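Local coordinates for putative p22 protein (Leishmania major, PDB 1YQF) that is of unknown function but is a trimeric homologue of human p32, belonging to the mitochondrial glycoprotein (MAM33) family, at residues A52-V57 with L67-E72; V78-N83 with V180-W185; N93-I98 with Q107-I112; L117-I122 with C161-L166. One frame throughout, in Å; residues are numbered along the deposited sequence.

Interaction 1: A52-V57 with L67-E72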
loop_
_atom_site.group_PDB
_atom_site.type_symbol
_atom_site.label_atom_id
_atom_site.label_comp_id
_atom_site.label_asym_id
_atom_site.label_seq_id
_atom_site.Cartn_x
_atom_site.Cartn_y
_atom_site.Cartn_z
ATOM N N ALA A 52 -4.003 4.427 -33.908
ATOM C CA ALA A 52 -3.210 3.722 -34.919
ATOM C C ALA A 52 -1.936 3.095 -34.351
ATOM O O ALA A 52 -1.185 3.748 -33.625
ATOM C CB ALA A 52 -2.860 4.672 -36.057
ATOM N N GLY A 53 -1.709 1.825 -34.690
ATOM C CA GLY A 53 -0.506 1.111 -34.298
ATOM C C GLY A 53 -0.672 0.241 -33.064
ATOM O O GLY A 53 -0.154 -0.875 -33.018
ATOM N N TRP A 54 -1.392 0.749 -32.064
ATOM C CA TRP A 54 -1.510 0.056 -30.780
ATOM C C TRP A 54 -2.360 -1.214 -30.868
ATOM O O TRP A 54 -3.280 -1.309 -31.679
ATOM C CB TRP A 54 -2.083 0.989 -29.710
ATOM C CG TRP A 54 -1.264 2.223 -29.476
ATOM C CD1 TRP A 54 -1.439 3.442 -30.059
ATOM C CD2 TRP A 54 -0.146 2.362 -28.590
ATOM N NE1 TRP A 54 -0.500 4.333 -29.596
ATOM C CE2 TRP A 54 0.306 3.696 -28.689
ATOM C CE3 TRP A 54 0.523 1.495 -27.718
ATOM C CZ2 TRP A 54 1.394 4.179 -27.957
ATOM C CZ3 TRP A 54 1.606 1.977 -26.988
ATOM C CH2 TRP A 54 2.027 3.307 -27.114
ATOM N N GLN A 55 -2.026 -2.179 -30.016
ATOM C CA GLN A 55 -2.741 -3.445 -29.901
ATOM C C GLN A 55 -3.203 -3.586 -28.449
ATOM O O GLN A 55 -2.423 -3.364 -27.521
ATOM C CB GLN A 55 -1.817 -4.612 -30.278
ATOM C CG GLN A 55 -2.397 -5.600 -31.291
ATOM C CD GLN A 55 -3.298 -6.650 -30.653
ATOM O OE1 GLN A 55 -2.852 -7.438 -29.817
ATOM N NE2 GLN A 55 -4.566 -6.666 -31.053
ATOM N N VAL A 56 -4.469 -3.948 -28.255
ATOM C CA VAL A 56 -5.021 -4.137 -26.914
ATOM C C VAL A 56 -4.879 -5.599 -26.503
ATOM O O VAL A 56 -5.283 -6.497 -27.245
ATOM C CB VAL A 56 -6.511 -3.745 -26.854
ATOM C CG1 VAL A 56 -7.024 -3.797 -25.418
ATOM C CG2 VAL A 56 -6.732 -2.358 -27.441
ATOM N N VAL A 57 -4.311 -5.837 -25.324
ATOM C CA VAL A 57 -4.123 -7.197 -24.821
ATOM C C VAL A 57 -4.374 -7.255 -23.320
ATOM O O VAL A 57 -3.711 -6.573 -22.544
ATOM C CB VAL A 57 -2.709 -7.733 -25.129
ATOM C CG1 VAL A 57 -2.486 -9.095 -24.473
ATOM C CG2 VAL A 57 -2.496 -7.836 -26.633
ATOM N N LEU A 67 -1.459 -1.671 -23.873
ATOM C CA LEU A 67 -1.423 -1.223 -25.257
ATOM C C LEU A 67 0.026 -1.315 -25.697
ATOM O O LEU A 67 0.879 -0.636 -25.137
ATOM C CB LEU A 67 -1.910 0.216 -25.361
ATOM C CG LEU A 67 -3.409 0.412 -25.149
ATOM C CD1 LEU A 67 -3.724 1.875 -24.884
ATOM C CD2 LEU A 67 -4.165 -0.085 -26.363
ATOM N N THR A 68 0.307 -2.158 -26.687
ATOM C CA THR A 68 1.671 -2.365 -27.169
ATOM C C THR A 68 1.853 -1.873 -28.600
ATOM O O THR A 68 0.940 -1.953 -29.415
ATOM C CB THR A 68 2.048 -3.855 -27.099
ATOM O OG1 THR A 68 1.160 -4.628 -27.923
ATOM C CG2 THR A 68 1.846 -4.410 -25.694
ATOM N N LYS A 69 3.053 -1.384 -28.895
ATOM C CA LYS A 69 3.403 -0.894 -30.229
ATOM C C LYS A 69 4.905 -0.621 -30.309
ATOM O O LYS A 69 5.522 -0.250 -29.316
ATOM C CB LYS A 69 2.609 0.378 -30.555
ATOM C CG LYS A 69 3.401 1.512 -31.209
ATOM C CD LYS A 69 2.585 2.792 -31.280
ATOM C CE LYS A 69 3.440 3.987 -31.681
ATOM N NZ LYS A 69 2.701 5.277 -31.580
ATOM N N SER A 70 5.480 -0.791 -31.497
ATOM C CA SER A 70 6.888 -0.468 -31.722
ATOM C C SER A 70 7.028 0.912 -32.358
ATOM O O SER A 70 6.152 1.357 -33.103
ATOM C CB SER A 70 7.546 -1.523 -32.609
ATOM O OG SER A 70 7.700 -2.743 -31.902
ATOM N N PHE A 71 8.137 1.581 -32.051
ATOM C CA PHE A 71 8.418 2.920 -32.561
ATOM C C PHE A 71 9.926 3.167 -32.582
ATOM O O PHE A 71 10.529 3.410 -31.535
ATOM C CB PHE A 71 7.726 3.973 -31.688
ATOM C CG PHE A 71 8.009 5.392 -32.106
ATOM C CD1 PHE A 71 7.240 6.007 -33.085
ATOM C CD2 PHE A 71 9.046 6.112 -31.523
ATOM C CE1 PHE A 71 7.500 7.315 -33.474
ATOM C CE2 PHE A 71 9.309 7.418 -31.906
ATOM C CZ PHE A 71 8.536 8.021 -32.883
ATOM N N GLU A 72 10.523 3.107 -33.773
ATOM C CA GLU A 72 11.958 3.353 -33.957
ATOM C C GLU A 72 12.824 2.384 -33.143
ATOM O O GLU A 72 13.798 2.792 -32.509
ATOM C CB GLU A 72 12.321 4.809 -33.598
ATOM C CG GLU A 72 11.332 5.870 -34.071
ATOM C CD GLU A 72 11.222 5.987 -35.582
ATOM O OE1 GLU A 72 12.029 5.371 -36.312
ATOM O OE2 GLU A 72 10.316 6.712 -36.047
#

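Interaction 2: V78-N83 with V180-W185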
loop_
_atom_site.group_PDB
_atom_site.type_symbol
_atom_site.label_atom_id
_atom_site.label_comp_id
_atom_site.label_asym_id
_atom_site.label_seq_id
_atom_site.Cartn_x
_atom_site.Cartn_y
_atom_site.Cartn_z
ATOM N N VAL A 78 1.693 0.867 -22.831
ATOM C CA VAL A 78 0.860 1.739 -22.011
ATOM C C VAL A 78 -0.084 0.844 -21.221
ATOM O O VAL A 78 -0.965 0.206 -21.787
ATOM C CB VAL A 78 0.053 2.733 -22.859
ATOM C CG1 VAL A 78 -0.815 3.618 -21.967
ATOM C CG2 VAL A 78 0.988 3.584 -23.713
ATOM N N ARG A 79 0.113 0.803 -19.910
ATOM C CA ARG A 79 -0.615 -0.106 -19.039
ATOM C C ARG A 79 -1.634 0.646 -18.200
ATOM O O ARG A 79 -1.349 1.710 -17.665
ATOM C CB ARG A 79 0.372 -0.839 -18.132
ATOM C CG ARG A 79 -0.272 -1.734 -17.086
ATOM C CD ARG A 79 0.721 -2.635 -16.391
ATOM N NE ARG A 79 1.338 -3.595 -17.308
ATOM C CZ ARG A 79 2.436 -4.296 -17.041
ATOM N NH1 ARG A 79 3.056 -4.150 -15.882
ATOM N NH2 ARG A 79 2.922 -5.149 -17.935
ATOM N N TYR A 80 -2.825 0.077 -18.087
ATOM C CA TYR A 80 -3.882 0.654 -17.267
ATOM C C TYR A 80 -4.803 -0.425 -16.734
ATOM O O TYR A 80 -4.782 -1.563 -17.200
ATOM C CB TYR A 80 -4.702 1.657 -18.073
ATOM C CG TYR A 80 -5.402 1.049 -19.264
ATOM C CD1 TYR A 80 -4.701 0.750 -20.425
ATOM C CD2 TYR A 80 -6.768 0.772 -19.231
ATOM C CE1 TYR A 80 -5.335 0.188 -21.522
ATOM C CE2 TYR A 80 -7.413 0.214 -20.328
ATOM C CZ TYR A 80 -6.690 -0.075 -21.469
ATOM O OH TYR A 80 -7.314 -0.634 -22.561
ATOM N N SER A 81 -5.620 -0.041 -15.763
ATOM C CA SER A 81 -6.614 -0.923 -15.173
ATOM C C SER A 81 -7.985 -0.291 -15.367
ATOM O O SER A 81 -8.124 0.935 -15.303
ATOM C CB SER A 81 -6.325 -1.125 -13.681
ATOM O OG SER A 81 -7.320 -1.931 -13.067
ATOM N N THR A 82 -8.996 -1.122 -15.602
ATOM C CA THR A 82 -10.371 -0.639 -15.741
ATOM C C THR A 82 -11.085 -0.645 -14.390
ATOM O O THR A 82 -12.271 -0.332 -14.311
ATOM C CB THR A 82 -11.148 -1.489 -16.758
ATOM O OG1 THR A 82 -11.220 -2.856 -16.309
ATOM C CG2 THR A 82 -10.411 -1.561 -18.085
ATOM N N ASN A 83 -10.357 -1.017 -13.338
ATOM C CA ASN A 83 -10.855 -0.903 -11.970
ATOM C C ASN A 83 -10.832 0.551 -11.538
ATOM O O ASN A 83 -9.936 1.313 -11.916
ATOM C CB ASN A 83 -10.007 -1.732 -10.995
ATOM C CG ASN A 83 -10.463 -3.175 -10.899
ATOM O OD1 ASN A 83 -11.658 -3.465 -10.982
ATOM N ND2 ASN A 83 -9.510 -4.089 -10.716
ATOM N N VAL A 180 -10.032 6.073 -21.220
ATOM C CA VAL A 180 -11.236 6.479 -20.495
ATOM C C VAL A 180 -12.460 5.758 -21.057
ATOM O O VAL A 180 -13.259 5.208 -20.306
ATOM C CB VAL A 180 -11.470 8.012 -20.573
ATOM C CG1 VAL A 180 -12.784 8.404 -19.900
ATOM C CG2 VAL A 180 -10.330 8.768 -19.922
ATOM N N LEU A 181 -12.589 5.769 -22.379
ATOM C CA LEU A 181 -13.718 5.149 -23.070
ATOM C C LEU A 181 -13.716 3.631 -22.932
ATOM O O LEU A 181 -14.774 3.015 -22.821
ATOM C CB LEU A 181 -13.710 5.518 -24.560
ATOM C CG LEU A 181 -14.166 6.926 -24.954
ATOM C CD1 LEU A 181 -14.024 7.106 -26.459
ATOM C CD2 LEU A 181 -15.599 7.208 -24.514
ATOM N N TYR A 182 -12.528 3.038 -22.947
ATOM C CA TYR A 182 -12.385 1.592 -22.836
ATOM C C TYR A 182 -12.691 1.149 -21.413
ATOM O O TYR A 182 -13.253 0.082 -21.203
ATOM C CB TYR A 182 -10.974 1.149 -23.231
ATOM C CG TYR A 182 -10.855 -0.338 -23.452
ATOM C CD1 TYR A 182 -11.092 -0.892 -24.700
ATOM C CD2 TYR A 182 -10.519 -1.195 -22.407
ATOM C CE1 TYR A 182 -10.989 -2.260 -24.910
ATOM C CE2 TYR A 182 -10.415 -2.568 -22.606
ATOM C CZ TYR A 182 -10.650 -3.092 -23.859
ATOM O OH TYR A 182 -10.549 -4.447 -24.066
ATOM N N SER A 183 -12.335 1.982 -20.440
ATOM C CA SER A 183 -12.628 1.698 -19.040
ATOM C C SER A 183 -14.135 1.691 -18.775
ATOM O O SER A 183 -14.627 0.809 -18.079
ATOM C CB SER A 183 -11.935 2.704 -18.123
ATOM O OG SER A 183 -10.529 2.517 -18.150
ATOM N N PHE A 184 -14.858 2.663 -19.337
ATOM C CA PHE A 184 -16.314 2.723 -19.188
ATOM C C PHE A 184 -16.944 1.474 -19.790
ATOM O O PHE A 184 -17.828 0.873 -19.189
ATOM C CB PHE A 184 -16.920 3.960 -19.880
ATOM C CG PHE A 184 -16.621 5.278 -19.196
ATOM C CD1 PHE A 184 -16.579 5.390 -17.806
ATOM C CD2 PHE A 184 -16.406 6.423 -19.959
ATOM C CE1 PHE A 184 -16.310 6.619 -17.197
ATOM C CE2 PHE A 184 -16.139 7.650 -19.354
ATOM C CZ PHE A 184 -16.090 7.747 -17.974
ATOM N N TRP A 185 -16.478 1.090 -20.977
ATOM C CA TRP A 185 -17.004 -0.081 -21.671
ATOM C C TRP A 185 -16.728 -1.353 -20.884
ATOM O O TRP A 185 -17.639 -2.126 -20.629
ATOM C CB TRP A 185 -16.409 -0.210 -23.078
ATOM C CG TRP A 185 -16.722 -1.536 -23.711
ATOM C CD1 TRP A 185 -17.887 -1.896 -24.318
ATOM C CD2 TRP A 185 -15.868 -2.682 -23.775
ATOM N NE1 TRP A 185 -17.812 -3.195 -24.760
ATOM C CE2 TRP A 185 -16.582 -3.702 -24.439
ATOM C CE3 TRP A 185 -14.565 -2.955 -23.331
ATOM C CZ2 TRP A 185 -16.039 -4.966 -24.680
ATOM C CZ3 TRP A 185 -14.026 -4.216 -23.570
ATOM C CH2 TRP A 185 -14.765 -5.204 -24.241
#

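Interaction 3: N93-I98 with Q107-I112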
loop_
_atom_site.group_PDB
_atom_site.type_symbol
_atom_site.label_atom_id
_atom_site.label_comp_id
_atom_site.label_asym_id
_atom_site.label_seq_id
_atom_site.Cartn_x
_atom_site.Cartn_y
_atom_site.Cartn_z
ATOM N N ASN A 93 -5.286 6.483 -14.162
ATOM C CA ASN A 93 -3.832 6.419 -14.181
ATOM C C ASN A 93 -3.315 5.457 -15.248
ATOM O O ASN A 93 -3.894 4.394 -15.471
ATOM C CB ASN A 93 -3.310 6.019 -12.800
ATOM C CG ASN A 93 -3.561 7.091 -11.749
ATOM O OD1 ASN A 93 -3.428 8.287 -12.018
ATOM N ND2 ASN A 93 -3.929 6.665 -10.549
ATOM N N ILE A 94 -2.235 5.849 -15.918
ATOM C CA ILE A 94 -1.560 4.982 -16.882
ATOM C C ILE A 94 -0.063 4.940 -16.613
ATOM O O ILE A 94 0.523 5.897 -16.110
ATOM C CB ILE A 94 -1.831 5.421 -18.347
ATOM C CG1 ILE A 94 -1.263 6.816 -18.627
ATOM C CG2 ILE A 94 -3.321 5.381 -18.643
ATOM C CD1 ILE A 94 -1.398 7.256 -20.083
ATOM N N PHE A 95 0.547 3.817 -16.964
ATOM C CA PHE A 95 1.975 3.622 -16.803
ATOM C C PHE A 95 2.556 3.350 -18.177
ATOM O O PHE A 95 2.224 2.352 -18.806
ATOM C CB PHE A 95 2.227 2.480 -15.822
ATOM C CG PHE A 95 1.608 2.726 -14.485
ATOM C CD1 PHE A 95 0.289 2.361 -14.240
ATOM C CD2 PHE A 95 2.313 3.390 -13.491
ATOM C CE1 PHE A 95 -0.306 2.624 -13.014
ATOM C CE2 PHE A 95 1.725 3.651 -12.267
ATOM C CZ PHE A 95 0.415 3.267 -12.027
ATOM N N VAL A 96 3.389 4.272 -18.646
ATOM C CA VAL A 96 3.988 4.189 -19.972
ATOM C C VAL A 96 5.406 3.644 -19.851
ATOM O O VAL A 96 6.229 4.214 -19.152
ATOM C CB VAL A 96 4.038 5.575 -20.649
ATOM C CG1 VAL A 96 4.597 5.472 -22.060
ATOM C CG2 VAL A 96 2.657 6.208 -20.680
ATOM N N TYR A 97 5.687 2.545 -20.541
ATOM C CA TYR A 97 7.015 1.947 -20.536
ATOM C C TYR A 97 7.662 2.088 -21.910
ATOM O O TYR A 97 7.047 1.794 -22.930
ATOM C CB TYR A 97 6.942 0.474 -20.131
ATOM C CG TYR A 97 6.267 0.245 -18.796
ATOM C CD1 TYR A 97 4.882 0.122 -18.711
ATOM C CD2 TYR A 97 7.007 0.155 -17.621
ATOM C CE1 TYR A 97 4.249 -0.082 -17.485
ATOM C CE2 TYR A 97 6.382 -0.049 -16.391
ATOM C CZ TYR A 97 5.001 -0.168 -16.335
ATOM O OH TYR A 97 4.367 -0.381 -15.133
ATOM N N ILE A 98 8.905 2.550 -21.925
ATOM C CA ILE A 98 9.679 2.688 -23.154
ATOM C C ILE A 98 10.945 1.870 -22.958
ATOM O O ILE A 98 11.812 2.245 -22.178
ATOM C CB ILE A 98 10.014 4.177 -23.427
ATOM C CG1 ILE A 98 8.727 5.006 -23.492
ATOM C CG2 ILE A 98 10.805 4.320 -24.726
ATOM C CD1 ILE A 98 8.940 6.479 -23.783
ATOM N N GLN A 107 9.894 4.524 -17.289
ATOM C CA GLN A 107 8.510 4.431 -16.850
ATOM C C GLN A 107 7.993 5.839 -16.580
ATOM O O GLN A 107 8.562 6.561 -15.766
ATOM C CB GLN A 107 8.407 3.584 -15.579
ATOM C CG GLN A 107 6.979 3.367 -15.093
ATOM C CD GLN A 107 6.908 2.754 -13.705
ATOM O OE1 GLN A 107 7.581 1.763 -13.418
ATOM N NE2 GLN A 107 6.087 3.337 -12.845
ATOM N N ALA A 108 6.918 6.226 -17.264
ATOM C CA ALA A 108 6.277 7.517 -17.028
ATOM C C ALA A 108 4.882 7.280 -16.473
ATOM O O ALA A 108 4.080 6.587 -17.091
ATOM C CB ALA A 108 6.211 8.325 -18.311
ATOM N N ASP A 109 4.601 7.844 -15.301
ATOM C CA ASP A 109 3.269 7.768 -14.711
ATOM C C ASP A 109 2.498 9.020 -15.066
ATOM O O ASP A 109 2.941 10.123 -14.775
ATOM C CB ASP A 109 3.353 7.658 -13.190
ATOM C CG ASP A 109 4.117 6.439 -12.729
ATOM O OD1 ASP A 109 4.836 5.822 -13.547
ATOM O OD2 ASP A 109 4.062 6.033 -11.549
ATOM N N LEU A 110 1.342 8.854 -15.692
ATOM C CA LEU A 110 0.492 9.986 -16.015
ATOM C C LEU A 110 -0.933 9.734 -15.571
ATOM O O LEU A 110 -1.363 8.595 -15.430
ATOM C CB LEU A 110 0.520 10.285 -17.517
ATOM C CG LEU A 110 1.896 10.402 -18.172
ATOM C CD1 LEU A 110 2.352 9.050 -18.667
ATOM C CD2 LEU A 110 1.879 11.399 -19.315
ATOM N N SER A 111 -1.658 10.818 -15.342
ATOM C CA SER A 111 -3.080 10.745 -15.044
ATOM C C SER A 111 -3.846 11.473 -16.142
ATOM O O SER A 111 -3.338 12.423 -16.745
ATOM C CB SER A 111 -3.376 11.349 -13.671
ATOM O OG SER A 111 -2.756 12.609 -13.516
ATOM N N ILE A 112 -5.060 11.005 -16.408
ATOM C CA ILE A 112 -5.919 11.594 -17.425
ATOM C C ILE A 112 -7.019 12.357 -16.702
ATOM O O ILE A 112 -7.835 11.765 -15.995
ATOM C CB ILE A 112 -6.520 10.507 -18.340
ATOM C CG1 ILE A 112 -5.411 9.637 -18.940
ATOM C CG2 ILE A 112 -7.352 11.148 -19.458
ATOM C CD1 ILE A 112 -5.917 8.377 -19.611
HETATM O O HOH W 1 6.150 -0.648 -13.092
#

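Interaction 4: L117-I122 with C161-L166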
loop_
_atom_site.group_PDB
_atom_site.type_symbol
_atom_site.label_atom_id
_atom_site.label_comp_id
_atom_site.label_asym_id
_atom_site.label_seq_id
_atom_site.Cartn_x
_atom_site.Cartn_y
_atom_site.Cartn_z
ATOM N N LEU A 117 -3.443 15.091 -20.509
ATOM C CA LEU A 117 -2.430 14.222 -19.929
ATOM C C LEU A 117 -1.580 15.023 -18.956
ATOM O O LEU A 117 -1.056 16.078 -19.308
ATOM C CB LEU A 117 -1.554 13.611 -21.025
ATOM C CG LEU A 117 -1.727 12.116 -21.288
ATOM C CD1 LEU A 117 -3.186 11.739 -21.546
ATOM C CD2 LEU A 117 -0.863 11.712 -22.470
ATOM N N VAL A 118 -1.455 14.518 -17.731
ATOM C CA VAL A 118 -0.620 15.139 -16.712
ATOM C C VAL A 118 0.460 14.152 -16.281
ATOM O O VAL A 118 0.179 13.006 -15.948
ATOM C CB VAL A 118 -1.437 15.594 -15.490
ATOM C CG1 VAL A 118 -0.532 16.260 -14.456
ATOM C CG2 VAL A 118 -2.542 16.562 -15.918
ATOM N N LEU A 119 1.699 14.624 -16.298
ATOM C CA LEU A 119 2.867 13.819 -15.978
ATOM C C LEU A 119 3.162 13.900 -14.490
ATOM O O LEU A 119 3.317 14.989 -13.941
ATOM C CB LEU A 119 4.044 14.345 -16.778
ATOM C CG LEU A 119 5.365 13.594 -16.774
ATOM C CD1 LEU A 119 5.203 12.141 -17.216
ATOM C CD2 LEU A 119 6.308 14.354 -17.691
ATOM N N ASN A 120 3.243 12.744 -13.838
ATOM C CA ASN A 120 3.434 12.686 -12.390
ATOM C C ASN A 120 4.752 12.068 -11.921
ATOM O O ASN A 120 5.179 12.329 -10.802
ATOM C CB ASN A 120 2.257 11.949 -11.749
ATOM C CG ASN A 120 0.972 12.754 -11.805
ATOM O OD1 ASN A 120 0.958 13.949 -11.504
ATOM N ND2 ASN A 120 -0.112 12.105 -12.205
ATOM N N ASN A 121 5.393 11.254 -12.758
ATOM C CA ASN A 121 6.669 10.646 -12.383
ATOM C C ASN A 121 7.401 10.055 -13.577
ATOM O O ASN A 121 6.779 9.526 -14.485
ATOM C CB ASN A 121 6.460 9.550 -11.330
ATOM C CG ASN A 121 7.740 9.208 -10.583
ATOM O OD1 ASN A 121 8.116 9.898 -9.633
ATOM N ND2 ASN A 121 8.425 8.152 -11.023
ATOM N N ILE A 122 8.727 10.153 -13.555
ATOM C CA ILE A 122 9.595 9.560 -14.571
ATOM C C ILE A 122 10.764 8.881 -13.873
ATOM O O ILE A 122 11.464 9.507 -13.077
ATOM C CB ILE A 122 10.160 10.629 -15.517
ATOM C CG1 ILE A 122 9.038 11.459 -16.141
ATOM C CG2 ILE A 122 11.016 9.970 -16.609
ATOM C CD1 ILE A 122 9.547 12.654 -16.885
ATOM N N CYS A 161 9.537 19.226 -22.831
ATOM C CA CYS A 161 10.198 18.412 -23.850
ATOM C C CYS A 161 9.916 16.917 -23.650
ATOM O O CYS A 161 9.903 16.157 -24.618
ATOM C CB CYS A 161 11.707 18.674 -23.856
ATOM S SG CYS A 161 12.190 20.231 -24.651
ATOM N N VAL A 162 9.683 16.497 -22.407
ATOM C CA VAL A 162 9.321 15.104 -22.127
ATOM C C VAL A 162 7.914 14.822 -22.640
ATOM O O VAL A 162 7.656 13.776 -23.217
ATOM C CB VAL A 162 9.360 14.774 -20.626
ATOM C CG1 VAL A 162 8.855 13.356 -20.380
ATOM C CG2 VAL A 162 10.763 14.926 -20.071
ATOM N N MET A 163 7.007 15.762 -22.406
ATOM C CA MET A 163 5.629 15.661 -22.879
ATOM C C MET A 163 5.559 15.552 -24.392
ATOM O O MET A 163 4.739 14.805 -24.926
ATOM C CB MET A 163 4.828 16.887 -22.429
ATOM C CG MET A 163 4.502 16.908 -20.950
ATOM S SD MET A 163 3.799 15.351 -20.391
ATOM C CE MET A 163 2.249 15.301 -21.336
ATOM N N THR A 164 6.415 16.314 -25.072
ATOM C CA THR A 164 6.495 16.292 -26.526
ATOM C C THR A 164 7.061 14.960 -26.980
ATOM O O THR A 164 6.564 14.350 -27.914
ATOM C CB THR A 164 7.397 17.434 -27.020
ATOM O OG1 THR A 164 6.775 18.696 -26.747
ATOM C CG2 THR A 164 7.549 17.405 -28.544
ATOM N N TYR A 165 8.117 14.531 -26.308
ATOM C CA TYR A 165 8.766 13.254 -26.580
ATOM C C TYR A 165 7.757 12.108 -26.474
ATOM O O TYR A 165 7.739 11.212 -27.311
ATOM C CB TYR A 165 9.929 13.077 -25.599
ATOM C CG TYR A 165 10.495 11.685 -25.476
ATOM C CD1 TYR A 165 9.963 10.776 -24.560
ATOM C CD2 TYR A 165 11.588 11.290 -26.235
ATOM C CE1 TYR A 165 10.493 9.508 -24.424
ATOM C CE2 TYR A 165 12.128 10.025 -26.103
ATOM C CZ TYR A 165 11.576 9.136 -25.195
ATOM O OH TYR A 165 12.106 7.873 -25.063
ATOM N N LEU A 166 6.902 12.157 -25.457
ATOM C CA LEU A 166 5.871 11.140 -25.275
ATOM C C LEU A 166 4.815 11.257 -26.374
ATOM O O LEU A 166 4.360 10.252 -26.914
ATOM C CB LEU A 166 5.218 11.272 -23.895
ATOM C CG LEU A 166 6.026 10.749 -22.704
ATOM C CD1 LEU A 166 5.386 11.189 -21.399
ATOM C CD2 LEU A 166 6.142 9.237 -22.748
#

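Interaction 1: A52-V57 with L67-E72
Lys69 lies over one face of the Trp54 indole, with CD 3.8 Å from the centroid of the five-membered ring and 20° off its normal, a CH-pi contact. Beyond CG the lysine runs fully extended, which leaves NZ beside the indole, where it hydrogen-bonds to the carbonyl O of Arg169. At the ring edge, near its plane, lies the carbonyl O of Leu67, 3.3 Å from Trp54 CZ3.

Backbone bonds tie the two strands as an antiparallel pair. Gln55 and Thr68 form a hydrogen-bonded pair: Gln55 N gives to Thr68 O at 3.0 Å, and Thr68 N returns a bond to Gln55 O at 3.1 Å. Weaker CA-H...O contacts flank them, from Trp54 CA to Thr68 O and from Leu67 CA to Gln55 O.

Val56 and Leu67, a non-hydrogen-bonded pair, pack on the same face of the sheet, with Val56 CG2 3.6 Å from Leu67 CD2, and Phe178 of helix 173-202 touches both. Trp54 CE3 meets Leu67 CB at 3.6 Å.

Two backbone bonds join these segments, and the pairing continues at Val57 with Asp66; the indole, with the lysine chain over one face and Leu67 O at its edge, extends the attachment the other way.

Interaction 2: V78-N83 with V180-W185
Tyr80 OH sits over one face of the Tyr182 ring, 3.3 Å from CD2, and that same CD2 lies near the plane of the Tyr80 ring, at its edge. The two side chains cross at about a right angle. Thr82 CG2 stands at the edge of the Tyr182 ring, 4.3 Å from CD2, while Trp185 CE3 from the same helix lies over the opposite face, offset toward the rim. Phe65 meets Tyr182 edge-to-face.

With chi1 at 62°, CG of Tyr80 is placed between the backbone N and the carbonyl carbon, and the ring leaves the strand pointed at the helix. The buried phenol oxygen has no hydrogen-bonding partner in the model.

Ser183 lies beside Thr82: its OG is 4.0 Å from Thr82 CA, as packing, since the hydroxyl bonds back to Val179 O. At the end of the strand, Ser81 OG accepts from Asn83 N at 3.2 Å, an ST turn, and the Asn83 amide reaches Leu145 and Thr147 of the second subunit.

The axes of strand 78-81 and helix segment 180-185 lie 9.9 Å apart at 35°; helix 173-202 packs along one face of the antiparallel sheet, as in the p32-like fold.

Interaction 3: N93-I98 with Q107-I112
Val96 CG2 and Leu110 CD1 meet at 3.5 Å, tighter than usual for two methyl groups, at the apolar centre of this antiparallel beta hairpin. Val96 CB also faces Ala108 CB, and Ile94 lays CG1 against Leu110 CB while its CG2 meets Ile112 CD1 at 4.1 Å. This face carries Ile94, Val96, Ala108 and Leu110, and Leu166 of helix 156-168 touches both Val96 and Leu110.

The backbone between the strands is held by four bonds in two hydrogen-bonded pairs, Ile94 with Leu110 and Val96 with Ala108. They are straight, Val96 N to Ala108 O reaching 176° at the hydrogen.

On the other face, Asn93, Phe95 and Tyr97 stand opposite Ser111, Asp109 and Gln107, and polarity rises. Asp109 brings its carboxylate to the edge of the Phe95 ring, OD2 3.4 Å from CE2, with the two planes 80° apart; the C-H edge, which is slightly positive, probably suits the carboxylate oxygens. Gln107 holds that carboxylate from along the strand: NE2 donates to the syn lone pair of Asp109 OD1 at 2.9 Å, nearly in the amide plane. The amide is fixed at its other end too, since Gln107 OE1 accepts from Tyr125 OH and from a water. That water, in the plane of the Tyr97 ring at its edge, accepts a hydrogen bond from Tyr97 OH at 2.7 Å and donates to Gln107 OE1 at 2.8 Å.

Interaction 4: L117-I122 with C161-L166
Leu119 CB rests on the sulfur of Met163, 3.8 Å from SD, as the two side chains run antiparallel alongside one another. With CG anti to the backbone N (chi1 -173°), the leucine reaches out to the helix and divides: CD2 touches both Met163 SD and Val162 CG1, the latter at 3.8 Å, whereas CD1 is turned to Leu166 CD1 at 4.3 Å.

Val162 CG1 is shared, for Ile122 CD1 meets it tip to tip at 3.6 Å. Met163 is bent at chi2 and chi3, which folds CE back toward the strand, 4.2 Å from Leu117 CB.

A classic beta bulge sets Asn120 and Asn121 together against Asp109, so Leu119 and Ile122 point to the same helix. Leu27 of the third subunit packs on Val162, and Trp194 of that subunit donates to Ile122 O. The axes of strand 117-122 and helix segment 161-166 cross at 115°: a bulged strand, outermost in this chain's sheet, meets helix 156-168 at the trimer interface of this p32-like fold.

In the fold
All four contacts draw on one antiparallel sheet whose strands follow chain order. Interactions 1 and 2 meet where Leu67 N is 2.8 Å from Val78 O, a probable hydrogen bond between neighbouring strands, and Trp54 CH2 packs on Val78 CG2. Interaction 2 joins interaction 3 through Arg79 N and Phe95 O, also 2.8 Å apart. Interactions 3 and 4 have centres about 9 Å apart; the Asp109 backbone probably hydrogen-bonds to Asn120 N and Asn121 O across the bulge. Interactions 2 and 4 have centres about 20 Å apart and do not touch, yet they bring successive helices, 173-202 and 156-168, onto the sheet. Together the contacts describe one sheet and the two helices packed on it.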